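Local coordinates for protein adenylation domain (PDB 5N9X) that belongs to the adenylation-domain family of AMP-binding (ANL-type) proteins and is modelled here with ATP and threonine bound, at residues 39-44 against 247-252; 480-485 against 500-505; 345-348 against 354-357; 300-305 against 325-330. All coordinates share one frame; numbering follows the deposited sequence.

Interaction 1: residues 39-44 against 247-252; sequences IDDEKI and RDRGIT
The tight turn of a beta hairpin meets the C-terminal end of a helix here, through a surface salt bridge between Asp-41 and Arg-249. NH2 of Arg-249 gives a hydrogen bond to OD1 of Asp-41 at 3.1 Å, with an N-H...O angle of 153°. The acceptor lies close to the guanidinium plane, at its edge, and OD1 is approached nearly along its own C-O bond. The two flat groups are not coplanar: carboxylate and guanidinium planes stand 59° apart, and the side chains cross at about a right angle, so a single oxygen is engaged rather than a paired, two-bond fork. Over one face of the same guanidinium sits the backbone carbonyl of Asp-40, whose O is 3.1 Å from CZ of Arg-249. That oxygen lies above the cationic plane, badly angled for the N-H groups, and its attraction is probably electrostatic.

The hairpin joins strands 35-39 and 42-45 through a type II' turn from Ile-39 to Glu-42, with Asp-40 and Asp-41 at its corners; Ile-39 N bonds Glu-42 O at 2.8 Å, and Glu-42 N returns a bond to Ile-39 O. On the other side, helix 239-248 closes in a Schellman motif, where Gly-250 takes positive phi. Arg-249, just before that glycine, bends at chi2 (-56°), which swings its outer chain across to the turn. On the way it packs against His-38 and Val-229, on neighbouring strands of the mixed sheet that has 42-45 as one of its edge strands.

Interaction 2: residues 480-485 against 500-505; sequences PDARAL and SQYLAL
Leu-485 lays its CD2 methyl against the CD2-CE2 bond of the Tyr-502 ring, 3.5 Å from CD2 of Tyr-502 and 3.7 Å from CE2 of that ring. The methyl comes in at a slant. CG of Leu-485 stands opposite its backbone N (chi1 -176°), which carries the isobutyl group out from the helix toward the strand. Nearer the backbones, CB of Ala-482 rests 3.7 Å from CB of Tyr-502, and here the two segments draw closest, with CA atoms of these two residues 5.7 Å apart. Ala-482 and Leu-485, three residues apart in the first turn of helix 482-492, thus present one apolar strip to a single aromatic side chain.

The helix lies against the three-stranded sheet of the C-terminal subdomain characteristic of AMP-binding enzymes, and 501-505 is an outer strand of that sheet. Asp-481 is the N-cap: its OD1 accepts from Ala-484 N at 2.8 Å in a nearly straight bond of 170°, fixing the start of the turn that bears both apolar residues. Further along the same helix Arg-486 and Val-489 also touch Tyr-502, and Arg-486 bonds the carbonyl of Ser-500, while Leu-485 reaches on to Tyr-469 of the middle strand.

No hydrogen bond links 480-485 to 500-505, so between these residues the attraction is dispersion and the exclusion of water from alkyl and aromatic surfaces.

Interaction 3: residues 345-348 against 354-357; sequences THRI and RDAA
Asp-355 reaches the guanidinium of Arg-347 with a single oxygen, OD1, which lies 2.6 Å from NE and 2.6 Å from NH2 of Arg-347. This salt bridge ties strand 345-349 to the loop that leads on to strand 362-367, its antiparallel neighbour in the large mixed sheet. The bond from NE is bent (132°) and uses the syn lone pair of OD1, while the one from NH2 is weak. OD1 meets the guanidinium at its edge, slightly tilted out of the plane, and the carboxylate plane is turned 55° from it, so the familiar side-by-side pairing of two oxygens with two nitrogens is not formed.

Beside the ion pair the backbones join directly. Ala-356 N donates to Ile-348 O at 2.8 Å, and CA of Asp-355 makes a longer C-H...O approach to the same oxygen, so one carbonyl holds two successive residues of the loop.

A kink at chi3 (77°) turns the guanidinium of Arg-347 toward the loop, and NH2 has a second partner in the carbonyl of Gly-353. One shell further out, the backbone of Arg-347 is paired with Trp-365 on strand 362-367, and its side chain touches Trp-365 and Tyr-401. Arg-354 points its own charge elsewhere, to Asp-352, while its backbone N is bonded to OG1 of Thr-350, which pins the loop just ahead of Asp-355. Ile-348 leans on Val-408 and Arg-410 of strand 400-410, and on the loop side its CG2 rests 4.0 Å from CB of Ala-356.

Interaction 4: residues 300-305 against 325-330; sequences FGLDRP and LTEDDL
Leu-302 is the tight centre of this contact: its CD1 methyl is pressed against the Thr-326 to Glu-327 peptide, 3.4 Å from C of Thr-326 and 3.4 Å from N of Glu-327. It joins two loops that flank the antiparallel strand pair 306-310 and 321-324 in the large mixed sheet of the AMP-binding fold; one loop leads into the first strand and the other leaves the second. CG of Leu-302 lies opposite the carbonyl carbon (chi1 -81°), and the extended outer branch drives CD1 into the loop backbone. The other methyl, CD2, has a lighter touch, 4.4 Å from CB of Leu-325. Behind them, Leu-307 meets both Leu-302 and Leu-325, and Val-293 of helix 290-300 backs Leu-325 and Leu-330, so the buried side is mainly aliphatic, with Asn-309 also against Leu-325.

Outward the packing thins. Glu-327 bends at chi2 (-73°) and brings its carboxylate back beside the leucine, with CD 4.0 Å from CD1 of Leu-302, while the residue itself remains exposed.

The loop that receives the methyl is braced from within: Asp-329 OD2 accepts from Thr-326 N at 2.8 Å, the N-H coming in from above the carboxylate plane, and also bonds His-323. Between the backbones the link is indirect, with no hydrogen bond passing straight across. Arg-324 donates to the carbonyl of Leu-302, and a water molecule stands between that oxygen and the other loop, 3.1 Å from Leu-302 O and 2.7 Å from Leu-325 O.

How the interactions relate
Interactions 1, 3 and 4 belong to the large AMP-binding part of the chain, interaction 2 to the C-terminal domain. Interactions 3 and 4 both involve loops bordering the large mixed sheet, yet their centres are 29 Å apart and their chemistry differs: interaction 3 is a surface contact built on charge and a backbone bond, interaction 4 a partly buried leucine contact with a water between the two backbones. Interaction 1, also at the surface, shares the arginine-aspartate chemistry of interaction 3 but joins a hairpin to a helix end on the opposite side of the chain's centre. Interaction 2 resembles interaction 4 in being partly buried and apolar, but seats a helix on a separate small sheet.

Interaction 1: residues 39-44 against 247-252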
loop_
_atom_site.group_PDB
_atom_site.type_symbol
_atom_site.label_atom_id
_atom_site.label_comp_id
_atom_site.label_asym_id
_atom_site.label_seq_id
_atom_site.Cartn_x
_atom_site.Cartn_y
_atom_site.Cartn_z
ATOM N N ILE A 39 2.765 18.605 -12.002
ATOM C CA ILE A 39 3.319 17.561 -12.857
ATOM C C ILE A 39 4.433 18.165 -13.709
ATOM O O ILE A 39 4.185 18.866 -14.699
ATOM C CB ILE A 39 2.227 16.908 -13.744
ATOM C CG1 ILE A 39 1.016 16.512 -12.890
ATOM C CG2 ILE A 39 2.779 15.714 -14.523
ATOM C CD1 ILE A 39 -0.092 17.538 -12.881
ATOM N N ASP A 40 5.664 17.884 -13.289
ATOM C CA ASP A 40 6.861 18.583 -13.761
ATOM C C ASP A 40 6.671 20.095 -13.554
ATOM O O ASP A 40 6.588 20.541 -12.411
ATOM C CB ASP A 40 7.159 18.233 -15.225
ATOM C CG ASP A 40 7.636 16.793 -15.395
ATOM O OD1 ASP A 40 8.327 16.273 -14.487
ATOM O OD2 ASP A 40 7.288 16.170 -16.423
ATOM N N ASP A 41 6.586 20.870 -14.637
ATOM C CA ASP A 41 6.360 22.323 -14.543
ATOM C C ASP A 41 4.884 22.687 -14.618
ATOM O O ASP A 41 4.515 23.855 -14.516
ATOM C CB ASP A 41 7.092 23.082 -15.658
ATOM C CG ASP A 41 8.596 22.879 -15.635
ATOM O OD1 ASP A 41 9.092 22.043 -14.836
ATOM O OD2 ASP A 41 9.277 23.571 -16.436
ATOM N N GLU A 42 4.038 21.695 -14.840
ATOM C CA GLU A 42 2.620 21.964 -14.968
ATOM C C GLU A 42 1.969 22.063 -13.593
ATOM O O GLU A 42 2.210 21.227 -12.711
ATOM C CB GLU A 42 1.941 20.892 -15.822
ATOM C CG GLU A 42 0.428 20.978 -15.809
ATOM C CD GLU A 42 -0.231 19.963 -16.730
ATOM O OE1 GLU A 42 0.173 18.773 -16.726
ATOM O OE2 GLU A 42 -1.145 20.374 -17.486
ATOM N N LYS A 43 1.159 23.104 -13.420
ATOM C CA LYS A 43 0.426 23.299 -12.184
ATOM C C LYS A 43 -1.039 23.489 -12.460
ATOM O O LYS A 43 -1.424 24.344 -13.254
ATOM C CB LYS A 43 0.961 24.497 -11.401
ATOM C CG LYS A 43 2.212 24.180 -10.600
ATOM C CD LYS A 43 2.899 25.447 -10.112
ATOM C CE LYS A 43 3.855 25.123 -8.977
ATOM N NZ LYS A 43 4.842 26.215 -8.768
ATOM N N ILE A 44 -1.861 22.682 -11.805
ATOM C CA ILE A 44 -3.288 22.903 -11.855
ATOM C C ILE A 44 -3.777 23.354 -10.486
ATOM O O ILE A 44 -3.473 22.733 -9.449
ATOM C CB ILE A 44 -4.062 21.649 -12.296
ATOM C CG1 ILE A 44 -3.474 21.090 -13.582
ATOM C CG2 ILE A 44 -5.505 21.973 -12.492
ATOM C CD1 ILE A 44 -2.481 19.990 -13.363
ATOM N N ARG A 247 13.906 16.559 -3.304
ATOM C CA ARG A 247 14.485 17.816 -2.853
ATOM C C ARG A 247 13.928 18.961 -3.683
ATOM O O ARG A 247 13.306 19.882 -3.142
ATOM C CB ARG A 247 16.014 17.779 -2.932
ATOM C CG ARG A 247 16.688 19.140 -2.814
ATOM C CD ARG A 247 17.494 19.435 -4.060
ATOM N NE ARG A 247 18.788 18.765 -4.042
ATOM C CZ ARG A 247 19.395 18.289 -5.124
ATOM N NH1 ARG A 247 18.820 18.406 -6.316
ATOM N NH2 ARG A 247 20.567 17.679 -5.017
ATOM N N ASP A 248 14.117 18.881 -4.996
ATOM C CA ASP A 248 13.736 19.978 -5.889
ATOM C C ASP A 248 12.244 20.368 -5.913
ATOM O O ASP A 248 11.935 21.546 -6.056
ATOM C CB ASP A 248 14.207 19.684 -7.331
ATOM C CG ASP A 248 15.733 19.588 -7.453
ATOM O OD1 ASP A 248 16.406 20.405 -6.788
ATOM O OD2 ASP A 248 16.270 18.766 -8.236
ATOM N N ARG A 249 11.322 19.416 -5.788
ATOM C CA ARG A 249 9.906 19.769 -5.773
ATOM C C ARG A 249 9.445 20.079 -4.344
ATOM O O ARG A 249 8.265 20.336 -4.110
ATOM C CB ARG A 249 9.060 18.651 -6.389
ATOM C CG ARG A 249 9.240 18.493 -7.888
ATOM C CD ARG A 249 8.955 19.790 -8.639
ATOM N NE ARG A 249 9.396 19.708 -10.037
ATOM C CZ ARG A 249 9.285 20.692 -10.939
ATOM N NH1 ARG A 249 8.734 21.854 -10.610
ATOM N NH2 ARG A 249 9.726 20.512 -12.183
ATOM N N GLY A 250 10.389 20.053 -3.397
ATOM C CA GLY A 250 10.160 20.524 -2.030
ATOM C C GLY A 250 9.200 19.703 -1.184
ATOM O O GLY A 250 8.480 20.237 -0.345
ATOM N N ILE A 251 9.189 18.395 -1.412
ATOM C CA ILE A 251 8.273 17.501 -0.724
ATOM C C ILE A 251 8.406 17.537 0.802
ATOM O O ILE A 251 9.507 17.476 1.349
ATOM C CB ILE A 251 8.468 16.074 -1.265
ATOM C CG1 ILE A 251 7.859 16.008 -2.668
ATOM C CG2 ILE A 251 7.830 15.033 -0.359
ATOM C CD1 ILE A 251 8.623 15.169 -3.582
ATOM N N THR A 252 7.272 17.669 1.481
ATOM C CA THR A 252 7.239 17.697 2.940
ATOM C C THR A 252 6.692 16.376 3.532
ATOM O O THR A 252 6.953 16.050 4.692
ATOM C CB THR A 252 6.385 18.889 3.454
ATOM O OG1 THR A 252 5.031 18.727 3.031
ATOM C CG2 THR A 252 6.912 20.215 2.900
#

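Interaction 2: residues 480-485 against 500-505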
loop_
_atom_site.group_PDB
_atom_site.type_symbol
_atom_site.label_atom_id
_atom_site.label_comp_id
_atom_site.label_asym_id
_atom_site.label_seq_id
_atom_site.Cartn_x
_atom_site.Cartn_y
_atom_site.Cartn_z
ATOM N N PRO A 480 27.790 -12.648 -3.864
ATOM C CA PRO A 480 27.879 -13.896 -3.092
ATOM C C PRO A 480 27.099 -15.048 -3.715
ATOM O O PRO A 480 25.860 -14.999 -3.753
ATOM C CB PRO A 480 27.251 -13.533 -1.742
ATOM C CG PRO A 480 26.427 -12.324 -1.984
ATOM C CD PRO A 480 26.704 -11.783 -3.373
ATOM N N ASP A 481 27.820 -16.069 -4.173
ATOM C CA ASP A 481 27.198 -17.301 -4.648
ATOM C C ASP A 481 26.551 -18.094 -3.518
ATOM O O ASP A 481 26.841 -17.866 -2.324
ATOM C CB ASP A 481 28.235 -18.154 -5.393
ATOM C CG ASP A 481 29.374 -18.647 -4.495
ATOM O OD1 ASP A 481 29.195 -18.837 -3.277
ATOM O OD2 ASP A 481 30.484 -18.824 -5.026
ATOM N N ALA A 482 25.684 -19.019 -3.917
ATOM C CA ALA A 482 24.945 -19.884 -3.005
ATOM C C ALA A 482 25.833 -20.559 -1.973
ATOM O O ALA A 482 25.438 -20.702 -0.827
ATOM C CB ALA A 482 24.169 -20.955 -3.803
ATOM N N ARG A 483 27.026 -20.969 -2.388
ATOM C CA ARG A 483 27.971 -21.650 -1.507
ATOM C C ARG A 483 28.398 -20.799 -0.313
ATOM O O ARG A 483 28.362 -21.253 0.830
ATOM C CB ARG A 483 29.192 -22.065 -2.317
ATOM C CG ARG A 483 29.963 -23.247 -1.771
ATOM C CD ARG A 483 31.205 -23.464 -2.589
ATOM N NE ARG A 483 32.092 -24.452 -1.979
ATOM C CZ ARG A 483 33.298 -24.746 -2.446
ATOM N NH1 ARG A 483 33.748 -24.132 -3.524
ATOM N NH2 ARG A 483 34.043 -25.656 -1.838
ATOM N N ALA A 484 28.804 -19.560 -0.578
ATOM C CA ALA A 484 29.186 -18.644 0.492
ATOM C C ALA A 484 27.986 -18.322 1.382
ATOM O O ALA A 484 28.110 -18.220 2.602
ATOM C CB ALA A 484 29.780 -17.368 -0.088
ATOM N N LEU A 485 26.820 -18.175 0.760
ATOM C CA LEU A 485 25.607 -17.800 1.473
ATOM C C LEU A 485 25.187 -18.942 2.388
ATOM O O LEU A 485 24.883 -18.744 3.568
ATOM C CB LEU A 485 24.499 -17.447 0.476
ATOM C CG LEU A 485 23.170 -16.932 1.014
ATOM C CD1 LEU A 485 23.386 -15.639 1.767
ATOM C CD2 LEU A 485 22.131 -16.754 -0.101
ATOM N N SER A 500 17.226 -25.393 1.477
ATOM C CA SER A 500 17.775 -26.556 0.795
ATOM C C SER A 500 18.341 -26.201 -0.568
ATOM O O SER A 500 19.201 -26.901 -1.091
ATOM C CB SER A 500 16.692 -27.631 0.659
ATOM O OG SER A 500 16.838 -28.333 -0.559
ATOM N N GLN A 501 17.844 -25.111 -1.144
ATOM C CA GLN A 501 18.260 -24.686 -2.477
ATOM C C GLN A 501 18.250 -23.159 -2.536
ATOM O O GLN A 501 17.358 -22.525 -1.971
ATOM C CB GLN A 501 17.344 -25.293 -3.571
ATOM C CG GLN A 501 17.984 -25.393 -4.975
ATOM C CD GLN A 501 17.410 -26.536 -5.850
ATOM O OE1 GLN A 501 17.024 -27.596 -5.351
ATOM N NE2 GLN A 501 17.352 -26.303 -7.162
ATOM N N TYR A 502 19.248 -22.571 -3.195
ATOM C CA TYR A 502 19.361 -21.109 -3.313
ATOM C C TYR A 502 19.314 -20.737 -4.768
ATOM O O TYR A 502 19.942 -21.408 -5.582
ATOM C CB TYR A 502 20.675 -20.597 -2.705
ATOM C CG TYR A 502 20.724 -20.714 -1.214
ATOM C CD1 TYR A 502 21.273 -21.837 -0.616
ATOM C CD2 TYR A 502 20.242 -19.698 -0.395
ATOM C CE1 TYR A 502 21.326 -21.961 0.744
ATOM C CE2 TYR A 502 20.294 -19.817 0.982
ATOM C CZ TYR A 502 20.838 -20.953 1.542
ATOM O OH TYR A 502 20.903 -21.107 2.908
ATOM N N LEU A 503 18.580 -19.678 -5.095
ATOM C CA LEU A 503 18.547 -19.149 -6.457
ATOM C C LEU A 503 18.907 -17.665 -6.444
ATOM O O LEU A 503 18.212 -16.843 -5.841
ATOM C CB LEU A 503 17.167 -19.376 -7.091
ATOM C CG LEU A 503 16.807 -18.683 -8.414
ATOM C CD1 LEU A 503 17.522 -19.289 -9.607
ATOM C CD2 LEU A 503 15.299 -18.717 -8.659
ATOM N N ALA A 504 19.998 -17.321 -7.113
ATOM C CA ALA A 504 20.395 -15.918 -7.239
ATOM C C ALA A 504 19.658 -15.241 -8.396
ATOM O O ALA A 504 19.724 -15.696 -9.536
ATOM C CB ALA A 504 21.907 -15.801 -7.425
ATOM N N LEU A 505 18.954 -14.156 -8.089
ATOM C CA LEU A 505 18.221 -13.384 -9.096
ATOM C C LEU A 505 18.803 -11.969 -9.221
ATOM O O LEU A 505 19.315 -11.424 -8.230
ATOM C CB LEU A 505 16.733 -13.328 -8.729
ATOM C CG LEU A 505 15.936 -14.634 -8.873
ATOM C CD1 LEU A 505 14.523 -14.485 -8.323
ATOM C CD2 LEU A 505 15.900 -15.091 -10.324
#

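Interaction 3: residues 345-348 against 354-357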
loop_
_atom_site.group_PDB
_atom_site.type_symbol
_atom_site.label_atom_id
_atom_site.label_comp_id
_atom_site.label_asym_id
_atom_site.label_seq_id
_atom_site.Cartn_x
_atom_site.Cartn_y
_atom_site.Cartn_z
ATOM N N THR A 345 -10.990 -0.473 17.607
ATOM C CA THR A 345 -10.758 -1.365 18.738
ATOM C C THR A 345 -10.133 -2.640 18.167
ATOM O O THR A 345 -10.281 -2.936 16.982
ATOM C CB THR A 345 -12.034 -1.669 19.540
ATOM O OG1 THR A 345 -12.907 -2.484 18.761
ATOM C CG2 THR A 345 -12.733 -0.405 19.901
ATOM N N HIS A 346 -9.426 -3.386 19.003
ATOM C CA HIS A 346 -8.675 -4.544 18.532
ATOM C C HIS A 346 -8.577 -5.661 19.560
ATOM O O HIS A 346 -8.889 -5.474 20.730
ATOM C CB HIS A 346 -7.270 -4.107 18.118
ATOM C CG HIS A 346 -6.366 -3.810 19.277
ATOM N ND1 HIS A 346 -6.536 -2.704 20.088
ATOM C CD2 HIS A 346 -5.280 -4.464 19.757
ATOM C CE1 HIS A 346 -5.596 -2.692 21.013
ATOM N NE2 HIS A 346 -4.823 -3.748 20.837
ATOM N N ARG A 347 -8.136 -6.822 19.089
ATOM C CA ARG A 347 -7.890 -8.003 19.903
ATOM C C ARG A 347 -6.563 -8.593 19.421
ATOM O O ARG A 347 -6.195 -8.428 18.261
ATOM C CB ARG A 347 -9.037 -9.031 19.759
ATOM C CG ARG A 347 -10.313 -8.743 20.566
ATOM C CD ARG A 347 -11.309 -9.921 20.516
ATOM N NE ARG A 347 -10.930 -11.045 21.389
ATOM C CZ ARG A 347 -11.043 -12.342 21.082
ATOM N NH1 ARG A 347 -11.530 -12.729 19.916
ATOM N NH2 ARG A 347 -10.657 -13.260 21.957
ATOM N N ILE A 348 -5.843 -9.258 20.312
ATOM C CA ILE A 348 -4.694 -10.055 19.934
ATOM C C ILE A 348 -5.068 -11.469 20.328
ATOM O O ILE A 348 -5.217 -11.748 21.508
ATOM C CB ILE A 348 -3.413 -9.596 20.643
ATOM C CG1 ILE A 348 -3.273 -8.075 20.523
ATOM C CG2 ILE A 348 -2.213 -10.293 20.062
ATOM C CD1 ILE A 348 -2.107 -7.461 21.313
ATOM N N ARG A 354 -8.546 -17.062 22.162
ATOM C CA ARG A 354 -8.438 -16.343 23.427
ATOM C C ARG A 354 -7.631 -15.065 23.285
ATOM O O ARG A 354 -6.758 -14.976 22.421
ATOM C CB ARG A 354 -7.787 -17.229 24.488
ATOM C CG ARG A 354 -8.696 -18.264 25.132
ATOM C CD ARG A 354 -7.905 -19.108 26.129
ATOM N NE ARG A 354 -6.896 -19.910 25.440
ATOM C CZ ARG A 354 -5.580 -19.735 25.563
ATOM N NH1 ARG A 354 -5.105 -18.782 26.361
ATOM N NH2 ARG A 354 -4.736 -20.508 24.882
ATOM N N ASP A 355 -7.911 -14.086 24.145
ATOM C CA ASP A 355 -7.093 -12.871 24.220
ATOM C C ASP A 355 -5.692 -13.189 24.750
ATOM O O ASP A 355 -5.546 -13.904 25.742
ATOM C CB ASP A 355 -7.772 -11.819 25.095
ATOM C CG ASP A 355 -9.023 -11.267 24.460
ATOM O OD1 ASP A 355 -9.213 -11.511 23.252
ATOM O OD2 ASP A 355 -9.805 -10.578 25.149
ATOM N N ALA A 356 -4.665 -12.667 24.087
ATOM C CA ALA A 356 -3.286 -13.048 24.398
ATOM C C ALA A 356 -2.693 -12.237 25.553
ATOM O O ALA A 356 -3.032 -11.072 25.726
ATOM C CB ALA A 356 -2.412 -12.896 23.151
ATOM N N ALA A 357 -1.795 -12.847 26.328
ATOM C CA ALA A 357 -1.088 -12.127 27.394
ATOM C C ALA A 357 -0.065 -11.127 26.828
ATOM O O ALA A 357 0.321 -11.222 25.667
ATOM C CB ALA A 357 -0.396 -13.111 28.322
#

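Interaction 4: residues 300-305 against 325-330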
loop_
_atom_site.group_PDB
_atom_site.type_symbol
_atom_site.label_atom_id
_atom_site.label_comp_id
_atom_site.label_asym_id
_atom_site.label_seq_id
_atom_site.Cartn_x
_atom_site.Cartn_y
_atom_site.Cartn_z
ATOM N N PHE A 300 20.239 12.589 9.391
ATOM C CA PHE A 300 19.191 13.572 9.649
ATOM C C PHE A 300 18.696 13.547 11.090
ATOM O O PHE A 300 17.963 14.433 11.522
ATOM C CB PHE A 300 17.998 13.311 8.725
ATOM C CG PHE A 300 18.346 13.290 7.273
ATOM C CD1 PHE A 300 18.584 14.471 6.583
ATOM C CD2 PHE A 300 18.454 12.093 6.601
ATOM C CE1 PHE A 300 18.903 14.450 5.229
ATOM C CE2 PHE A 300 18.776 12.067 5.260
ATOM C CZ PHE A 300 19.007 13.246 4.573
ATOM N N GLY A 301 19.057 12.518 11.832
ATOM C CA GLY A 301 18.422 12.336 13.121
ATOM C C GLY A 301 16.979 11.845 12.986
ATOM O O GLY A 301 16.576 11.305 11.949
ATOM N N LEU A 302 16.206 12.047 14.051
ATOM C CA LEU A 302 14.880 11.489 14.184
ATOM C C LEU A 302 13.865 12.591 14.458
ATOM O O LEU A 302 12.685 12.322 14.626
ATOM C CB LEU A 302 14.880 10.451 15.305
ATOM C CG LEU A 302 15.402 9.071 14.903
ATOM C CD1 LEU A 302 15.313 8.094 16.039
ATOM C CD2 LEU A 302 14.606 8.533 13.734
ATOM N N ASP A 303 14.340 13.832 14.507
ATOM C CA ASP A 303 13.496 14.994 14.815
ATOM C C ASP A 303 12.920 15.694 13.601
ATOM O O ASP A 303 11.884 16.346 13.688
ATOM C CB ASP A 303 14.287 16.007 15.645
ATOM C CG ASP A 303 14.951 15.373 16.837
ATOM O OD1 ASP A 303 14.453 15.611 17.959
ATOM O OD2 ASP A 303 15.927 14.604 16.639
ATOM N N ARG A 304 13.608 15.576 12.471
ATOM C CA ARG A 304 13.149 16.186 11.241
ATOM C C ARG A 304 13.826 15.514 10.061
ATOM O O ARG A 304 15.062 15.513 9.972
ATOM C CB ARG A 304 13.418 17.690 11.211
ATOM C CG ARG A 304 13.050 18.296 9.867
ATOM C CD ARG A 304 13.208 19.802 9.832
ATOM N NE ARG A 304 12.686 20.388 8.595
ATOM C CZ ARG A 304 11.468 20.913 8.443
ATOM N NH1 ARG A 304 11.115 21.407 7.264
ATOM N NH2 ARG A 304 10.608 20.960 9.458
ATOM N N PRO A 305 13.024 14.893 9.177
ATOM C CA PRO A 305 11.585 14.690 9.348
ATOM C C PRO A 305 11.291 13.695 10.468
ATOM O O PRO A 305 12.207 13.015 10.938
ATOM C CB PRO A 305 11.150 14.115 7.989
ATOM C CG PRO A 305 12.365 13.405 7.485
ATOM C CD PRO A 305 13.508 14.310 7.913
ATOM N N LEU A 325 9.034 6.835 15.195
ATOM C CA LEU A 325 10.306 6.223 15.530
ATOM C C LEU A 325 11.136 7.064 16.534
ATOM O O LEU A 325 11.171 8.297 16.463
ATOM C CB LEU A 325 11.098 5.959 14.250
ATOM C CG LEU A 325 10.731 4.621 13.603
ATOM C CD1 LEU A 325 9.397 4.719 12.873
ATOM C CD2 LEU A 325 11.812 4.173 12.644
ATOM N N THR A 326 11.767 6.364 17.484
ATOM C CA THR A 326 12.624 6.957 18.516
ATOM C C THR A 326 13.982 6.269 18.518
ATOM O O THR A 326 14.140 5.220 17.892
ATOM C CB THR A 326 12.011 6.836 19.928
ATOM O OG1 THR A 326 12.139 5.484 20.394
ATOM C CG2 THR A 326 10.546 7.263 19.924
ATOM N N GLU A 327 14.950 6.844 19.226
ATOM C CA GLU A 327 16.271 6.226 19.344
ATOM C C GLU A 327 16.198 4.791 19.869
ATOM O O GLU A 327 16.883 3.919 19.346
ATOM C CB GLU A 327 17.180 7.067 20.237
ATOM C CG GLU A 327 17.457 8.471 19.687
ATOM C CD GLU A 327 18.406 8.490 18.483
ATOM O OE1 GLU A 327 18.884 7.414 18.057
ATOM O OE2 GLU A 327 18.655 9.591 17.942
ATOM N N ASP A 328 15.346 4.538 20.861
ATOM C CA ASP A 328 15.203 3.195 21.440
ATOM C C ASP A 328 14.924 2.111 20.396
ATOM O O ASP A 328 15.446 0.987 20.492
ATOM C CB ASP A 328 14.081 3.171 22.488
ATOM C CG ASP A 328 14.566 3.536 23.881
ATOM O OD1 ASP A 328 15.507 4.359 24.003
ATOM O OD2 ASP A 328 14.003 2.983 24.858
ATOM N N ASP A 329 14.107 2.442 19.397
ATOM C CA ASP A 329 13.762 1.472 18.352
ATOM C C ASP A 329 14.977 1.052 17.526
ATOM O O ASP A 329 14.947 0.021 16.860
ATOM C CB ASP A 329 12.675 2.034 17.423
ATOM C CG ASP A 329 11.500 2.620 18.180
ATOM O OD1 ASP A 329 11.051 2.004 19.173
ATOM O OD2 ASP A 329 11.019 3.698 17.774
ATOM N N LEU A 330 16.046 1.841 17.571
ATOM C CA LEU A 330 17.268 1.491 16.847
ATOM C C LEU A 330 18.261 0.702 17.692
ATOM O O LEU A 330 19.319 0.300 17.197
ATOM C CB LEU A 330 17.960 2.738 16.313
ATOM C CG LEU A 330 17.128 3.739 15.513
ATOM C CD1 LEU A 330 18.045 4.771 14.897
ATOM C CD2 LEU A 330 16.303 3.040 14.442
HETATM O O HOH W 1 10.756 9.910 14.318
#